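Local coordinates for FtsZ-like protein of unknown function (Nostoc punctiforme, PDB 3C8L) that is of unknown function but belongs to the Lin0512 family of conserved proteins and is described as FtsZ-like, at residues G19-P22 against T23-A26; V68-E71 against E72-V76. All blocks are in the same frame, centred on the assembly; numbering follows the deposited sequence. Where two conformers were deposited one is given.

Both interactions are local, and both lie at the start of a helix. Coming from the N terminus, the chain leaves strand 4-16, and interaction 1 closes the turn into helix 22-34. After strand 55-62 it reaches interaction 2, which opens the short helix 70-74 on the way to strand 81-94. The two contacts follow in series, and neither nests in nor crosses the other. In space they touch, their centres about 11 Å apart. Glu21 makes a salt bridge to Arg69, and Thr23 packs on Glu72 and probably hydrogen-bonds the backbone N of Arg69. The two helix starts are thus tied together on the sheet.

Interaction 1: residues G19-P22 against T23-A26; sequences GQEP and TIAA
This is a helix N-terminus contact, where the loop after strand 4-16 turns into helix 22-34. Glu21 stands at the N-cap position, and its backbone O faces the first turn. The NH of Ile24 (N to Glu21 O 3.0 Å) and that of Ala25 (N to Glu21 O 3.4 Å) both approach it, each in a weak bond. The next step is firmer: Ala26 N donates to Pro22 O at 2.9 Å, with an N-H...O angle of 163°. Pro22 suits the first turn, since its nitrogen has no hydrogen to offer.

The side chain of Glu21 works on two sides. In one of the two conformers of Ile24, Glu21 CB lies 3.5 Å from Ile24 CD1, and CG adds a looser touch on the same methyl. There the two chains cross obliquely, but this contact is tentative. A bend about the CB-CG bond (chi2 -70°) turns the Glu21 carboxylate elsewhere and brings OE1 to water 1. This water accepts from Thr23 N at 2.9 Å and probably donates to Glu21 OE1 at 2.7 Å. It would link the N-cap side chain to a backbone NH of the first turn.

Outside the contact, OE1 also forms a salt bridge with Arg69, and Thr23 OG1 is hydrogen-bonded to the backbone N of Arg69. Pro22 packs on Val62 and Leu109 of the sheet, and Ala26 on Val60. The Glu21 carboxylate lies near the helix N terminus and the Arg69 guanidinium, and both are likely to stabilise its negative charge.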
loop_
_atom_site.group_PDB
_atom_site.type_symbol
_atom_site.label_atom_id
_atom_site.label_comp_id
_atom_site.label_asym_id
_atom_site.label_seq_id
_atom_site.Cartn_x
_atom_site.Cartn_y
_atom_site.Cartn_z
ATOM N N GLY A 19 -17.846 5.385 -9.246
ATOM C CA GLY A 19 -19.019 4.538 -9.125
ATOM C C GLY A 19 -19.366 3.859 -10.440
ATOM O O GLY A 19 -18.915 4.273 -11.512
ATOM N N GLN A 20 -20.174 2.817 -10.322
ATOM C CA GLN A 20 -20.653 2.032 -11.459
ATOM C C GLN A 20 -19.610 1.158 -12.155
ATOM O O GLN A 20 -19.930 0.541 -13.175
ATOM C CB GLN A 20 -21.341 2.933 -12.510
ATOM C CG GLN A 20 -22.456 3.790 -11.970
ATOM C CD GLN A 20 -23.163 4.575 -13.050
ATOM O OE1 GLN A 20 -22.627 4.798 -14.149
ATOM N NE2 GLN A 20 -24.381 5.012 -12.738
ATOM N N GLU A 21 -18.357 1.088 -11.666
ATOM C CA GLU A 21 -17.353 0.242 -12.337
ATOM C C GLU A 21 -16.590 -0.719 -11.419
ATOM O O GLU A 21 -15.397 -0.535 -11.166
ATOM C CB GLU A 21 -16.382 1.063 -13.188
ATOM C CG GLU A 21 -16.996 1.639 -14.488
ATOM C CD GLU A 21 -17.323 0.611 -15.563
ATOM O OE1 GLU A 21 -16.849 -0.535 -15.489
ATOM O OE2 GLU A 21 -18.041 0.969 -16.534
ATOM N N PRO A 22 -17.269 -1.760 -10.923
ATOM C CA PRO A 22 -16.559 -2.743 -10.120
ATOM C C PRO A 22 -15.383 -3.384 -10.869
ATOM O O PRO A 22 -14.427 -3.811 -10.235
ATOM C CB PRO A 22 -17.651 -3.758 -9.740
ATOM C CG PRO A 22 -18.795 -3.447 -10.589
ATOM C CD PRO A 22 -18.701 -2.076 -11.067
ATOM N N THR A 23 -15.444 -3.470 -12.199
ATOM C CA THR A 23 -14.316 -3.992 -12.943
ATOM C C THR A 23 -13.029 -3.174 -12.675
ATOM O O THR A 23 -11.947 -3.752 -12.552
ATOM C CB THR A 23 -14.578 -3.975 -14.475
ATOM O OG1 THR A 23 -15.698 -4.814 -14.762
ATOM C CG2 THR A 23 -13.378 -4.545 -15.236
ATOM N N ILE A 24 -13.148 -1.852 -12.623
ATOM C CA ILE A 24 -12.030 -0.942 -12.370
ATOM C C ILE A 24 -11.462 -1.194 -10.974
ATOM O O ILE A 24 -10.251 -1.279 -10.775
ATOM C CB ILE A 24 -12.497 0.534 -12.539
ATOM C CG1 ILE A 24 -12.782 0.821 -14.023
ATOM C CG2 ILE A 24 -11.451 1.502 -12.007
ATOM C CD1 ILE A 24 -13.237 2.220 -14.312
ATOM N N ALA A 25 -12.348 -1.286 -9.994
ATOM C CA ALA A 25 -11.908 -1.564 -8.620
ATOM C C ALA A 25 -11.155 -2.904 -8.578
ATOM O O ALA A 25 -10.072 -3.013 -7.981
ATOM C CB ALA A 25 -13.104 -1.577 -7.673
ATOM N N ALA A 26 -11.714 -3.923 -9.238
ATOM C CA ALA A 26 -11.102 -5.243 -9.260
ATOM C C ALA A 26 -9.738 -5.262 -9.963
ATOM O O ALA A 26 -8.797 -5.863 -9.471
ATOM C CB ALA A 26 -12.038 -6.256 -9.906
HETATM O O HOH W 1 -17.524 -2.796 -14.161
#

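Interaction 2: residues V68-E71 against E72-V76; sequences VREE and EVLAV
Glu72 OE1 takes two hydrogen bonds from Arg69, one from NE and one from NH2, each 3.1 Å long. This is a side-on salt bridge in which both nitrogens share one oxygen. OE1 lies at the edge of the guanidinium, only 3° out of its plane. The fit is less flat on the other partner: both donors come from the same face of the carboxylate, and the two planes are 43° apart. Arg69 reaches this position through a bend at chi3 (-64°), which lays its end alongside Glu72. Arg69 NE also donates weakly to water 2. Arg69 NH1 makes a second salt bridge, to Glu21 OE1. With an alanine in place of Glu72, Arg69 NE and NH2 would probably both lose their shared carboxylate oxygen, and the guanidinium would be freer to turn.

Arg69 is also the N-cap residue of helix 70-74, the helix of the beta-alpha-beta unit between strands 55-62 and 81-94. Its backbone O receives weak bonds from Glu72 N and Val73 N. In the following turn Leu74 N donates to Glu70 O at 3.0 Å, almost straight. The bond from Ala75 N to Glu71 O, 3.1 Å long, is more bent.

Apolar groups meet on other sides of the helix start. Val68 CG1 touches Val73 CG2 at 3.7 Å, the two side chains crossing at about a right angle. Val68 continues onto Val62 and Val86 of the sheet, while Val73 packs against Ser27 and Val30 of helix 22-34. Glu70 and Leu74 run side by side, with Leu74 CD1 beside Glu70 CG at 4.0 Å, and both touch Leu84.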
loop_
_atom_site.group_PDB
_atom_site.type_symbol
_atom_site.label_atom_id
_atom_site.label_comp_id
_atom_site.label_asym_id
_atom_site.label_seq_id
_atom_site.Cartn_x
_atom_site.Cartn_y
_atom_site.Cartn_z
ATOM N N VAL A 68 -18.372 -7.547 -12.900
ATOM C CA VAL A 68 -16.939 -7.583 -13.186
ATOM C C VAL A 68 -16.652 -8.315 -14.494
ATOM O O VAL A 68 -17.099 -9.434 -14.707
ATOM C CB VAL A 68 -16.176 -8.234 -12.025
ATOM C CG1 VAL A 68 -14.687 -8.426 -12.382
ATOM C CG2 VAL A 68 -16.277 -7.364 -10.774
ATOM N N ARG A 69 -15.909 -7.646 -15.365
ATOM C CA ARG A 69 -15.485 -8.195 -16.668
ATOM C C ARG A 69 -14.181 -8.968 -16.445
ATOM O O ARG A 69 -13.098 -8.380 -16.259
ATOM C CB ARG A 69 -15.303 -7.070 -17.669
ATOM C CG ARG A 69 -16.596 -6.274 -17.897
ATOM C CD ARG A 69 -16.450 -5.203 -18.953
ATOM N NE ARG A 69 -15.501 -4.166 -18.573
ATOM C CZ ARG A 69 -15.786 -3.055 -17.894
ATOM N NH1 ARG A 69 -17.010 -2.796 -17.488
ATOM N NH2 ARG A 69 -14.817 -2.186 -17.600
ATOM N N GLU A 70 -14.291 -10.292 -16.445
ATOM C CA GLU A 70 -13.172 -11.165 -16.108
ATOM C C GLU A 70 -11.924 -11.017 -16.923
ATOM O O GLU A 70 -10.819 -10.997 -16.388
ATOM C CB GLU A 70 -13.625 -12.634 -16.147
ATOM C CG GLU A 70 -12.495 -13.669 -16.090
ATOM C CD GLU A 70 -12.988 -15.096 -15.871
ATOM O OE1 GLU A 70 -14.087 -15.271 -15.266
ATOM O OE2 GLU A 70 -12.257 -16.030 -16.281
ATOM N N GLU A 71 -12.083 -10.910 -18.227
ATOM C CA GLU A 71 -10.940 -10.836 -19.125
ATOM C C GLU A 71 -10.072 -9.609 -18.886
ATOM O O GLU A 71 -8.851 -9.676 -18.985
ATOM C CB GLU A 71 -11.406 -10.924 -20.586
ATOM C CG GLU A 71 -12.132 -12.256 -20.958
ATOM C CD GLU A 71 -13.556 -12.432 -20.417
ATOM O OE1 GLU A 71 -14.185 -11.449 -19.926
ATOM O OE2 GLU A 71 -14.082 -13.569 -20.516
ATOM N N GLU A 72 -10.706 -8.492 -18.587
ATOM C CA GLU A 72 -9.996 -7.263 -18.292
ATOM C C GLU A 72 -9.211 -7.382 -16.981
ATOM O O GLU A 72 -8.072 -6.938 -16.897
ATOM C CB GLU A 72 -10.998 -6.102 -18.222
ATOM C CG GLU A 72 -10.422 -4.773 -17.863
ATOM C CD GLU A 72 -11.404 -3.610 -18.055
ATOM O OE1 GLU A 72 -12.400 -3.779 -18.787
ATOM O OE2 GLU A 72 -11.130 -2.522 -17.501
ATOM N N VAL A 73 -9.794 -8.024 -15.979
ATOM C CA VAL A 73 -9.120 -8.204 -14.690
ATOM C C VAL A 73 -7.906 -9.126 -14.856
ATOM O O VAL A 73 -6.823 -8.813 -14.365
ATOM C CB VAL A 73 -10.097 -8.745 -13.636
ATOM C CG1 VAL A 73 -9.364 -9.088 -12.336
ATOM C CG2 VAL A 73 -11.220 -7.745 -13.375
ATOM N N LEU A 74 -8.083 -10.261 -15.522
ATOM C CA LEU A 74 -6.968 -11.192 -15.677
ATOM C C LEU A 74 -5.824 -10.654 -16.519
ATOM O O LEU A 74 -4.686 -11.051 -16.323
ATOM C CB LEU A 74 -7.434 -12.567 -16.188
ATOM C CG LEU A 74 -8.243 -13.393 -15.185
ATOM C CD1 LEU A 74 -8.662 -14.727 -15.801
ATOM C CD2 LEU A 74 -7.468 -13.604 -13.889
ATOM N N ALA A 75 -6.129 -9.737 -17.435
ATOM C CA ALA A 75 -5.094 -9.137 -18.267
ATOM C C ALA A 75 -4.120 -8.281 -17.420
ATOM O O ALA A 75 -3.051 -7.923 -17.901
ATOM C CB ALA A 75 -5.715 -8.309 -19.406
ATOM N N VAL A 76 -4.468 -7.926 -16.193
ATOM C CA VAL A 76 -3.527 -7.199 -15.327
ATOM C C VAL A 76 -2.312 -8.099 -15.021
ATOM O O VAL A 76 -1.207 -7.595 -14.822
ATOM C CB VAL A 76 -4.225 -6.760 -14.019
ATOM C CG1 VAL A 76 -3.239 -6.136 -13.004
ATOM C CG2 VAL A 76 -5.363 -5.782 -14.349
HETATM O O HOH W 2 -13.525 -5.075 -20.668
#